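Member of s1p family of ribosomal proteins (Pyrococcus furiosus, PDB 5YH1) probably acts as an exonuclease of the DHH family, this chain being the part that carries the DHH domain and its manganese site. Local coordinates at residues R18-S23 and A44-R49; G55-L60 and W94-R99; T77-L82 and R208-E213. One frame throughout, in Å; residues are numbered along the deposited sequence.

Contact 1. Residues R18-S23 and A44-R49; sequences RRAQPS and AAFMIR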
loop_
_atom_site.group_PDB
_atom_site.type_symbol
_atom_site.label_atom_id
_atom_site.label_comp_id
_atom_site.label_asym_id
_atom_site.label_seq_id
_atom_site.Cartn_x
_atom_site.Cartn_y
_atom_site.Cartn_z
ATOM N N ARG A 18 16.472 -14.220 -38.476
ATOM C CA ARG A 18 16.861 -15.597 -38.746
ATOM C C ARG A 18 17.091 -16.345 -37.440
ATOM O O ARG A 18 16.500 -17.394 -37.226
ATOM C CB ARG A 18 18.117 -15.643 -39.620
ATOM C CG ARG A 18 18.395 -16.991 -40.269
ATOM C CD ARG A 18 19.700 -16.947 -41.053
ATOM N NE ARG A 18 19.962 -18.165 -41.828
ATOM C CZ ARG A 18 20.570 -19.265 -41.374
ATOM N NH1 ARG A 18 20.995 -19.358 -40.113
ATOM N NH2 ARG A 18 20.750 -20.294 -42.195
ATOM N N ARG A 19 17.922 -15.799 -36.557
ATOM C CA ARG A 19 18.211 -16.486 -35.296
ATOM C C ARG A 19 16.994 -16.640 -34.377
ATOM O O ARG A 19 16.915 -17.602 -33.616
ATOM C CB ARG A 19 19.335 -15.811 -34.506
ATOM C CG ARG A 19 19.926 -16.777 -33.492
ATOM C CD ARG A 19 20.832 -16.135 -32.472
ATOM N NE ARG A 19 21.109 -17.064 -31.377
ATOM C CZ ARG A 19 22.022 -16.857 -30.430
ATOM N NH1 ARG A 19 22.768 -15.753 -30.433
ATOM N NH2 ARG A 19 22.198 -17.759 -29.470
ATOM N N ALA A 20 16.066 -15.690 -34.436
ATOM C CA ALA A 20 14.887 -15.717 -33.571
ATOM C C ALA A 20 13.898 -16.813 -33.948
ATOM O O ALA A 20 13.116 -17.240 -33.105
ATOM C CB ALA A 20 14.186 -14.368 -33.586
ATOM N N GLN A 21 13.911 -17.247 -35.208
ATOM C CA GLN A 21 13.016 -18.311 -35.667
ATOM C C GLN A 21 13.136 -19.492 -34.731
ATOM O O GLN A 21 14.232 -19.989 -34.526
ATOM C CB GLN A 21 13.384 -18.787 -37.076
ATOM C CG GLN A 21 13.020 -17.823 -38.187
ATOM C CD GLN A 21 11.529 -17.604 -38.310
ATOM O OE1 GLN A 21 10.728 -18.483 -37.987
ATOM N NE2 GLN A 21 11.146 -16.427 -38.777
ATOM N N PRO A 22 12.021 -19.932 -34.143
ATOM C CA PRO A 22 12.086 -21.130 -33.306
ATOM C C PRO A 22 12.069 -22.421 -34.136
ATOM O O PRO A 22 11.517 -22.438 -35.236
ATOM C CB PRO A 22 10.812 -21.029 -32.472
ATOM C CG PRO A 22 9.849 -20.339 -33.377
ATOM C CD PRO A 22 10.657 -19.379 -34.213
ATOM N N SER A 23 12.667 -23.481 -33.599
ATOM C CA SER A 23 12.535 -24.815 -34.171
ATOM C C SER A 23 11.128 -25.337 -33.939
ATOM O O SER A 23 10.468 -24.970 -32.965
ATOM C CB SER A 23 13.503 -25.786 -33.505
ATOM O OG SER A 23 14.813 -25.280 -33.535
ATOM N N ALA A 44 4.656 -16.205 -31.182
ATOM C CA ALA A 44 4.910 -15.726 -29.818
ATOM C C ALA A 44 6.358 -15.976 -29.421
ATOM O O ALA A 44 7.037 -15.085 -28.902
ATOM C CB ALA A 44 3.964 -16.400 -28.826
ATOM N N ALA A 45 6.831 -17.187 -29.685
ATOM C CA ALA A 45 8.195 -17.566 -29.343
ATOM C C ALA A 45 9.213 -16.787 -30.168
ATOM O O ALA A 45 10.258 -16.404 -29.660
ATOM C CB ALA A 45 8.397 -19.064 -29.518
ATOM N N PHE A 46 8.903 -16.559 -31.439
ATOM C CA PHE A 46 9.737 -15.720 -32.295
ATOM C C PHE A 46 9.896 -14.311 -31.703
ATOM O O PHE A 46 11.012 -13.807 -31.581
ATOM C CB PHE A 46 9.152 -15.627 -33.717
ATOM C CG PHE A 46 9.797 -14.564 -34.569
ATOM C CD1 PHE A 46 10.981 -14.819 -35.246
ATOM C CD2 PHE A 46 9.234 -13.298 -34.675
ATOM C CE1 PHE A 46 11.583 -13.830 -36.019
ATOM C CE2 PHE A 46 9.834 -12.310 -35.443
ATOM C CZ PHE A 46 11.012 -12.578 -36.115
HETATM N N MSE A 47 8.782 -13.686 -31.336
HETATM C CA MSE A 47 8.825 -12.320 -30.795
HETATM C C MSE A 47 9.599 -12.253 -29.505
HETATM O O MSE A 47 10.383 -11.331 -29.292
HETATM C CB MSE A 47 7.412 -11.784 -30.616
HETATM C CG MSE A 47 6.860 -11.362 -31.973
HETATM SE SE MSE A 47 4.980 -10.821 -31.798
HETATM C CE MSE A 47 5.351 -9.061 -30.976
ATOM N N ILE A 48 9.417 -13.241 -28.635
ATOM C CA ILE A 48 10.109 -13.245 -27.351
ATOM C C ILE A 48 11.611 -13.442 -27.561
ATOM O O ILE A 48 12.423 -12.682 -27.015
ATOM C CB ILE A 48 9.481 -14.267 -26.375
ATOM C CG1 ILE A 48 8.109 -13.752 -25.927
ATOM C CG2 ILE A 48 10.361 -14.496 -25.158
ATOM C CD1 ILE A 48 7.220 -14.790 -25.283
ATOM N N ARG A 49 11.975 -14.427 -28.381
ATOM C CA ARG A 49 13.388 -14.702 -28.678
ATOM C C ARG A 49 14.072 -13.495 -29.330
ATOM O O ARG A 49 15.225 -13.199 -29.040
ATOM C CB ARG A 49 13.524 -15.932 -29.591
ATOM C CG ARG A 49 13.244 -17.270 -28.917
ATOM C CD ARG A 49 13.073 -18.380 -29.951
ATOM N NE ARG A 49 14.248 -18.498 -30.824
ATOM C CZ ARG A 49 15.395 -19.079 -30.475
ATOM N NH1 ARG A 49 15.554 -19.625 -29.284
ATOM N NH2 ARG A 49 16.396 -19.119 -31.331
#

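Contact 2. Residues G55-L60 and W94-R99; sequences GRPIIL and WHLFKR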
loop_
_atom_site.group_PDB
_atom_site.type_symbol
_atom_site.label_atom_id
_atom_site.label_comp_id
_atom_site.label_asym_id
_atom_site.label_seq_id
_atom_site.Cartn_x
_atom_site.Cartn_y
_atom_site.Cartn_z
ATOM N N GLY A 55 18.578 -7.535 -27.028
ATOM C CA GLY A 55 18.831 -6.885 -25.742
ATOM C C GLY A 55 17.706 -5.969 -25.305
ATOM O O GLY A 55 17.915 -5.052 -24.516
ATOM N N ARG A 56 16.508 -6.221 -25.816
ATOM C CA ARG A 56 15.324 -5.465 -25.437
ATOM C C ARG A 56 14.742 -6.051 -24.151
ATOM O O ARG A 56 14.660 -7.274 -24.019
ATOM C CB ARG A 56 14.285 -5.538 -26.553
ATOM C CG ARG A 56 13.002 -4.776 -26.257
ATOM C CD ARG A 56 11.977 -4.946 -27.366
ATOM N NE ARG A 56 12.494 -4.517 -28.666
ATOM C CZ ARG A 56 12.389 -3.286 -29.178
ATOM N NH1 ARG A 56 11.775 -2.300 -28.529
ATOM N NH2 ARG A 56 12.905 -3.037 -30.375
ATOM N N PRO A 57 14.319 -5.191 -23.205
ATOM C CA PRO A 57 13.713 -5.734 -21.992
ATOM C C PRO A 57 12.358 -6.368 -22.247
ATOM O O PRO A 57 11.711 -6.082 -23.257
ATOM C CB PRO A 57 13.566 -4.517 -21.065
ATOM C CG PRO A 57 13.748 -3.317 -21.912
ATOM C CD PRO A 57 14.461 -3.723 -23.166
ATOM N N ILE A 58 11.959 -7.245 -21.330
ATOM C CA ILE A 58 10.679 -7.914 -21.377
ATOM C C ILE A 58 9.972 -7.707 -20.045
ATOM O O ILE A 58 10.573 -7.881 -18.985
ATOM C CB ILE A 58 10.868 -9.420 -21.640
ATOM C CG1 ILE A 58 11.443 -9.636 -23.039
ATOM C CG2 ILE A 58 9.554 -10.182 -21.463
ATOM C CD1 ILE A 58 11.813 -11.079 -23.328
ATOM N N ILE A 59 8.702 -7.324 -20.111
ATOM C CA ILE A 59 7.823 -7.341 -18.949
ATOM C C ILE A 59 6.827 -8.469 -19.143
ATOM O O ILE A 59 6.105 -8.498 -20.143
ATOM C CB ILE A 59 6.980 -6.066 -18.805
ATOM C CG1 ILE A 59 7.848 -4.831 -18.819
ATOM C CG2 ILE A 59 6.177 -6.110 -17.508
ATOM C CD1 ILE A 59 7.008 -3.572 -18.881
ATOM N N LEU A 60 6.786 -9.377 -18.176
ATOM C CA LEU A 60 5.805 -10.455 -18.166
ATOM C C LEU A 60 4.809 -10.238 -17.025
ATOM O O LEU A 60 5.171 -10.299 -15.853
ATOM C CB LEU A 60 6.507 -11.813 -18.056
ATOM C CG LEU A 60 5.673 -13.038 -18.437
ATOM C CD1 LEU A 60 6.560 -14.233 -18.702
ATOM C CD2 LEU A 60 4.659 -13.390 -17.360
ATOM N N TRP A 94 18.616 -9.533 -14.382
ATOM C CA TRP A 94 17.797 -8.813 -13.416
ATOM C C TRP A 94 17.194 -7.579 -14.034
ATOM O O TRP A 94 16.103 -7.164 -13.669
ATOM C CB TRP A 94 18.635 -8.449 -12.180
ATOM C CG TRP A 94 19.136 -9.681 -11.515
ATOM C CD1 TRP A 94 20.341 -10.289 -11.706
ATOM C CD2 TRP A 94 18.405 -10.505 -10.611
ATOM N NE1 TRP A 94 20.415 -11.434 -10.953
ATOM C CE2 TRP A 94 19.236 -11.591 -10.271
ATOM C CE3 TRP A 94 17.124 -10.425 -10.046
ATOM C CZ2 TRP A 94 18.834 -12.590 -9.388
ATOM C CZ3 TRP A 94 16.722 -11.419 -9.164
ATOM C CH2 TRP A 94 17.576 -12.489 -8.846
ATOM N N HIS A 95 17.902 -6.994 -14.984
ATOM C CA HIS A 95 17.478 -5.737 -15.558
ATOM C C HIS A 95 16.560 -5.902 -16.774
ATOM O O HIS A 95 15.631 -5.120 -16.950
ATOM C CB HIS A 95 18.697 -4.909 -15.942
ATOM C CG HIS A 95 18.343 -3.560 -16.463
ATOM N ND1 HIS A 95 17.634 -2.647 -15.716
ATOM C CD2 HIS A 95 18.557 -2.983 -17.667
ATOM C CE1 HIS A 95 17.440 -1.554 -16.432
ATOM N NE2 HIS A 95 17.993 -1.732 -17.618
ATOM N N LEU A 96 16.829 -6.905 -17.606
ATOM C CA LEU A 96 16.152 -7.054 -18.893
ATOM C C LEU A 96 14.960 -8.027 -18.868
ATOM O O LEU A 96 14.359 -8.321 -19.915
ATOM C CB LEU A 96 17.162 -7.469 -19.961
ATOM C CG LEU A 96 18.276 -6.457 -20.237
ATOM C CD1 LEU A 96 19.288 -7.045 -21.207
ATOM C CD2 LEU A 96 17.710 -5.153 -20.776
ATOM N N PHE A 97 14.614 -8.516 -17.680
ATOM C CA PHE A 97 13.396 -9.286 -17.506
ATOM C C PHE A 97 12.725 -8.986 -16.170
ATOM O O PHE A 97 13.363 -9.048 -15.118
ATOM C CB PHE A 97 13.672 -10.782 -17.612
ATOM C CG PHE A 97 12.445 -11.628 -17.430
ATOM C CD1 PHE A 97 11.610 -11.889 -18.497
ATOM C CD2 PHE A 97 12.115 -12.140 -16.181
ATOM C CE1 PHE A 97 10.470 -12.651 -18.342
ATOM C CE2 PHE A 97 10.974 -12.907 -16.015
ATOM C CZ PHE A 97 10.154 -13.163 -17.098
ATOM N N LYS A 98 11.427 -8.699 -16.227
ATOM C CA LYS A 98 10.621 -8.459 -15.042
ATOM C C LYS A 98 9.332 -9.265 -15.104
ATOM O O LYS A 98 8.628 -9.231 -16.107
ATOM C CB LYS A 98 10.269 -6.975 -14.945
ATOM C CG LYS A 98 11.467 -6.065 -14.743
ATOM C CD LYS A 98 12.040 -6.242 -13.342
ATOM C CE LYS A 98 13.473 -5.749 -13.260
ATOM N NZ LYS A 98 13.571 -4.297 -13.502
ATOM N N ARG A 99 9.026 -9.976 -14.019
ATOM C CA ARG A 99 7.772 -10.699 -13.885
ATOM C C ARG A 99 6.948 -10.021 -12.793
ATOM O O ARG A 99 7.423 -9.856 -11.672
ATOM C CB ARG A 99 8.037 -12.178 -13.566
ATOM C CG ARG A 99 6.789 -13.046 -13.527
ATOM C CD ARG A 99 7.119 -14.525 -13.383
ATOM N NE ARG A 99 7.979 -14.788 -12.227
ATOM C CZ ARG A 99 7.578 -14.816 -10.961
ATOM N NH1 ARG A 99 6.317 -14.615 -10.651
ATOM N NH2 ARG A 99 8.447 -15.056 -9.994
HETATM O O HOH W 1 15.669 -9.302 -22.588
#

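Contact 3. Residues T77-L82 and R208-E213; sequences TAIIPL and RYINPE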
loop_
_atom_site.group_PDB
_atom_site.type_symbol
_atom_site.label_atom_id
_atom_site.label_comp_id
_atom_site.label_asym_id
_atom_site.label_seq_id
_atom_site.Cartn_x
_atom_site.Cartn_y
_atom_site.Cartn_z
ATOM N N THR A 77 11.680 -19.313 -16.923
ATOM C CA THR A 77 12.685 -20.369 -16.872
ATOM C C THR A 77 13.358 -20.582 -18.238
ATOM O O THR A 77 14.545 -20.872 -18.304
ATOM C CB THR A 77 12.054 -21.678 -16.356
ATOM O OG1 THR A 77 11.489 -21.443 -15.065
ATOM C CG2 THR A 77 13.082 -22.798 -16.250
ATOM N N ALA A 78 12.601 -20.415 -19.319
ATOM C CA ALA A 78 13.140 -20.489 -20.684
ATOM C C ALA A 78 13.896 -19.212 -21.095
ATOM O O ALA A 78 14.913 -19.268 -21.777
ATOM C CB ALA A 78 12.005 -20.744 -21.663
ATOM N N ILE A 79 13.379 -18.060 -20.685
ATOM C CA ILE A 79 13.916 -16.763 -21.105
ATOM C C ILE A 79 15.251 -16.412 -20.442
ATOM O O ILE A 79 16.196 -16.005 -21.126
ATOM C CB ILE A 79 12.877 -15.644 -20.845
ATOM C CG1 ILE A 79 11.709 -15.805 -21.810
ATOM C CG2 ILE A 79 13.496 -14.257 -21.011
ATOM C CD1 ILE A 79 10.443 -15.113 -21.373
ATOM N N ILE A 80 15.334 -16.572 -19.124
ATOM C CA ILE A 80 16.508 -16.113 -18.363
ATOM C C ILE A 80 17.832 -16.691 -18.889
ATOM O O ILE A 80 18.785 -15.936 -19.083
ATOM C CB ILE A 80 16.360 -16.388 -16.841
ATOM C CG1 ILE A 80 15.261 -15.513 -16.219
ATOM C CG2 ILE A 80 17.674 -16.175 -16.106
ATOM C CD1 ILE A 80 15.448 -14.028 -16.398
ATOM N N PRO A 81 17.902 -18.021 -19.122
ATOM C CA PRO A 81 19.147 -18.579 -19.675
ATOM C C PRO A 81 19.574 -17.975 -21.012
ATOM O O PRO A 81 20.768 -17.789 -21.236
ATOM C CB PRO A 81 18.832 -20.072 -19.838
ATOM C CG PRO A 81 17.762 -20.342 -18.845
ATOM C CD PRO A 81 16.949 -19.081 -18.749
ATOM N N LEU A 82 18.621 -17.693 -21.898
ATOM C CA LEU A 82 18.949 -17.072 -23.177
ATOM C C LEU A 82 19.493 -15.663 -22.963
ATOM O O LEU A 82 20.479 -15.277 -23.579
ATOM C CB LEU A 82 17.738 -17.021 -24.113
ATOM C CG LEU A 82 17.203 -18.342 -24.662
ATOM C CD1 LEU A 82 16.144 -18.061 -25.716
ATOM C CD2 LEU A 82 18.321 -19.211 -25.239
ATOM N N ARG A 208 8.897 -23.993 -24.474
ATOM C CA ARG A 208 9.690 -25.006 -25.176
ATOM C C ARG A 208 10.159 -24.496 -26.546
ATOM O O ARG A 208 11.285 -24.777 -26.957
ATOM C CB ARG A 208 8.898 -26.315 -25.326
ATOM C CG ARG A 208 8.659 -27.048 -24.011
ATOM C CD ARG A 208 7.766 -28.274 -24.172
ATOM N NE ARG A 208 8.297 -29.168 -25.204
ATOM C CZ ARG A 208 7.865 -29.235 -26.466
ATOM N NH1 ARG A 208 6.840 -28.513 -26.899
ATOM N NH2 ARG A 208 8.468 -30.054 -27.307
ATOM N N TYR A 209 9.309 -23.745 -27.243
ATOM C CA TYR A 209 9.716 -23.112 -28.496
ATOM C C TYR A 209 10.726 -21.982 -28.281
ATOM O O TYR A 209 11.625 -21.787 -29.098
ATOM C CB TYR A 209 8.508 -22.601 -29.275
ATOM C CG TYR A 209 7.727 -23.706 -29.948
ATOM C CD1 TYR A 209 6.835 -24.485 -29.227
ATOM C CD2 TYR A 209 7.882 -23.981 -31.304
ATOM C CE1 TYR A 209 6.106 -25.492 -29.826
ATOM C CE2 TYR A 209 7.155 -24.992 -31.913
ATOM C CZ TYR A 209 6.274 -25.751 -31.162
ATOM O OH TYR A 209 5.543 -26.766 -31.739
ATOM N N ILE A 210 10.591 -21.242 -27.181
ATOM C CA ILE A 210 11.552 -20.193 -26.865
ATOM C C ILE A 210 12.918 -20.804 -26.608
ATOM O O ILE A 210 13.917 -20.314 -27.127
ATOM C CB ILE A 210 11.115 -19.350 -25.642
ATOM C CG1 ILE A 210 9.904 -18.494 -26.006
ATOM C CG2 ILE A 210 12.252 -18.456 -25.164
ATOM C CD1 ILE A 210 9.130 -17.986 -24.812
ATOM N N ASN A 211 12.958 -21.862 -25.799
ATOM C CA ASN A 211 14.219 -22.465 -25.386
ATOM C C ASN A 211 14.078 -23.977 -25.163
ATOM O O ASN A 211 13.834 -24.426 -24.044
ATOM C CB ASN A 211 14.741 -21.775 -24.117
ATOM C CG ASN A 211 16.138 -22.218 -23.742
ATOM O OD1 ASN A 211 16.728 -23.070 -24.399
ATOM N ND2 ASN A 211 16.673 -21.643 -22.681
ATOM N N PRO A 212 14.250 -24.775 -26.233
ATOM C CA PRO A 212 14.069 -26.228 -26.101
ATOM C C PRO A 212 14.887 -26.901 -24.991
ATOM O O PRO A 212 14.474 -27.933 -24.493
ATOM C CB PRO A 212 14.460 -26.755 -27.491
ATOM C CG PRO A 212 14.143 -25.627 -28.414
ATOM C CD PRO A 212 14.485 -24.378 -27.635
ATOM N N GLU A 213 16.008 -26.312 -24.584
ATOM C CA GLU A 213 16.839 -26.899 -23.532
ATOM C C GLU A 213 16.187 -27.003 -22.153
ATOM O O GLU A 213 16.650 -27.785 -21.331
ATOM C CB GLU A 213 18.168 -26.143 -23.379
ATOM C CG GLU A 213 19.328 -26.735 -24.162
ATOM C CD GLU A 213 19.533 -26.072 -25.512
ATOM O OE1 GLU A 213 20.546 -25.346 -25.658
ATOM O OE2 GLU A 213 18.688 -26.268 -26.421
#

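Contact 1. Residues R18-S23 and A44-R49
Arg49 reaches over the end of helix 2-20, its guanidinium meeting carbonyls at the C-terminal end of that helix edge-on. NE donates to Ala20 O at 2.8 Å, and NH2 donates to Arg19 O, also at 2.8 Å. The two bonds differ in how they reach their acceptors: NH2 lies close to the axis of the Arg19 carbonyl, whereas NE stands above the plane of the Ala20 carbonyl. Both oxygens nevertheless lie in the guanidinium plane. Arg49 NH1 donates to Ile210 O of helix 199-210. The chain runs extended to CD and then bends (chi3 57°), which turns the NE and NH2 edge toward the two oxygens. Phe46, one turn earlier on helix 32-53, has CG anti to its backbone N (chi1 168°); Ala20 CB lies 3.6 Å from its CE1. The Gln21 amide crosses the ring obliquely, its plane 33° from that of the ring, with NE2 3.8 Å from Phe46 CE1. Pro22 covers the base of Phe46, CD to CB 4.1 Å. A cation thus holds carbonyls at a helix C-terminus, where the helix dipole is likely to make the interaction more favourable, and it ties that end of helix 2-20 to the side of helix 32-53.

Contact 2. Residues G55-L60 and W94-R99
Strands 58-60 and 97-99 run parallel, their short axes 4.8 Å apart and 12° from alignment, with Ile58, Ile59 and Leu60 paired to Phe97, Lys98 and Arg99. Three backbone bonds set this register: Ile58 N to Leu96 O (3.0 Å), Lys98 N to Ile58 O (3.0 Å) and Leu60 N to Lys98 O (2.8 Å), the last of them straight. Before the strand starts, a water donates to both Arg56 O and Leu96 O, and Leu96 places CD2 against the carbonyl O of Gly55, which closes the preceding helix in a Schellman motif. Ile58, Leu60 and Phe97 share one face of the sheet. With CG anti to its backbone N (chi1 180°), the Phe97 ring leans across to the neighbouring strand, where CD1 lies 4.0 Å from Ile58 CG2 and CZ lies 4.0 Å from Leu60 CB. An alanine here would remove the ring and is likely to open a gap beside Ile58 and Leu60, and to leave Ile80 of helix 66-86 without a partner it packs on. Arg99 turns its polar end away from the contact to a salt bridge with Glu76. Helix 66-86 lies between the two strands in sequence and covers this face, so the arrangement is a beta-alpha-beta crossover, at the edge of the parallel sheet of the DHH domain.

Contact 3. Residues T77-L82 and R208-E213
Asn211 lies against helix 66-86 at the point where its own helix, 199-210, ends. Its CG is anti to the backbone N (chi1 -172°), which carries the amide toward the Ala78 carbonyl, alongside Leu82, and ND2 donates to Ala78 O at 3.1 Å with an angle of 160° at the hydrogen. The donor sits in the carbonyl plane on a lone pair, and the oxygen lies within 9° of the amide plane. Helix 66-86 is kinked at Pro81, and Ala78 O stands 4.0 Å from Leu82 N, too far for the usual helical bond, so the Asn211 amide supplies a donor. OD1 of the same amide takes a weak bond from Glu213 N, which may help to set the rotation. Leu82 passes Asn211 in the opposite direction, with CG 3.9 Å from ND2. Its CD1 reaches on to Ile210, lying 3.5 Å from the carbonyl O and 4.0 Å from CG2. Ile210 has CG2 anti to its backbone N; this methyl also touches Ala78 CB at 4.2 Å. One directed amide bond, set in a buried apolar surround, thus ties two helices distant in sequence and gives a buried carbonyl a partner.

How the contacts relate
The three contacts lie on the same side of the chain's centre, their own centres 11 to 16 Å apart. Contact 1 closes before the others open, whereas contacts 2 and 3 alternate along the chain, because helix 66-86 of contact 3 lies between the two strands of contact 2. Helix 32-53 of contact 1 leads directly into strand 58-63. Contacts 1 and 3 also meet where Tyr209 packs on Ala45 and Pro22, contacts 2 and 3 where Phe97 packs on Ile79; Ile58 touches the Ile48 backbone of contact 1. Helices 32-53, 66-86 and 199-210 are thereby joined to the parallel sheet of the DHH domain. The manganese ion lies about 13 Å from the Leu60 side chain, and the side chain of its ligand Asp137 about 8 Å.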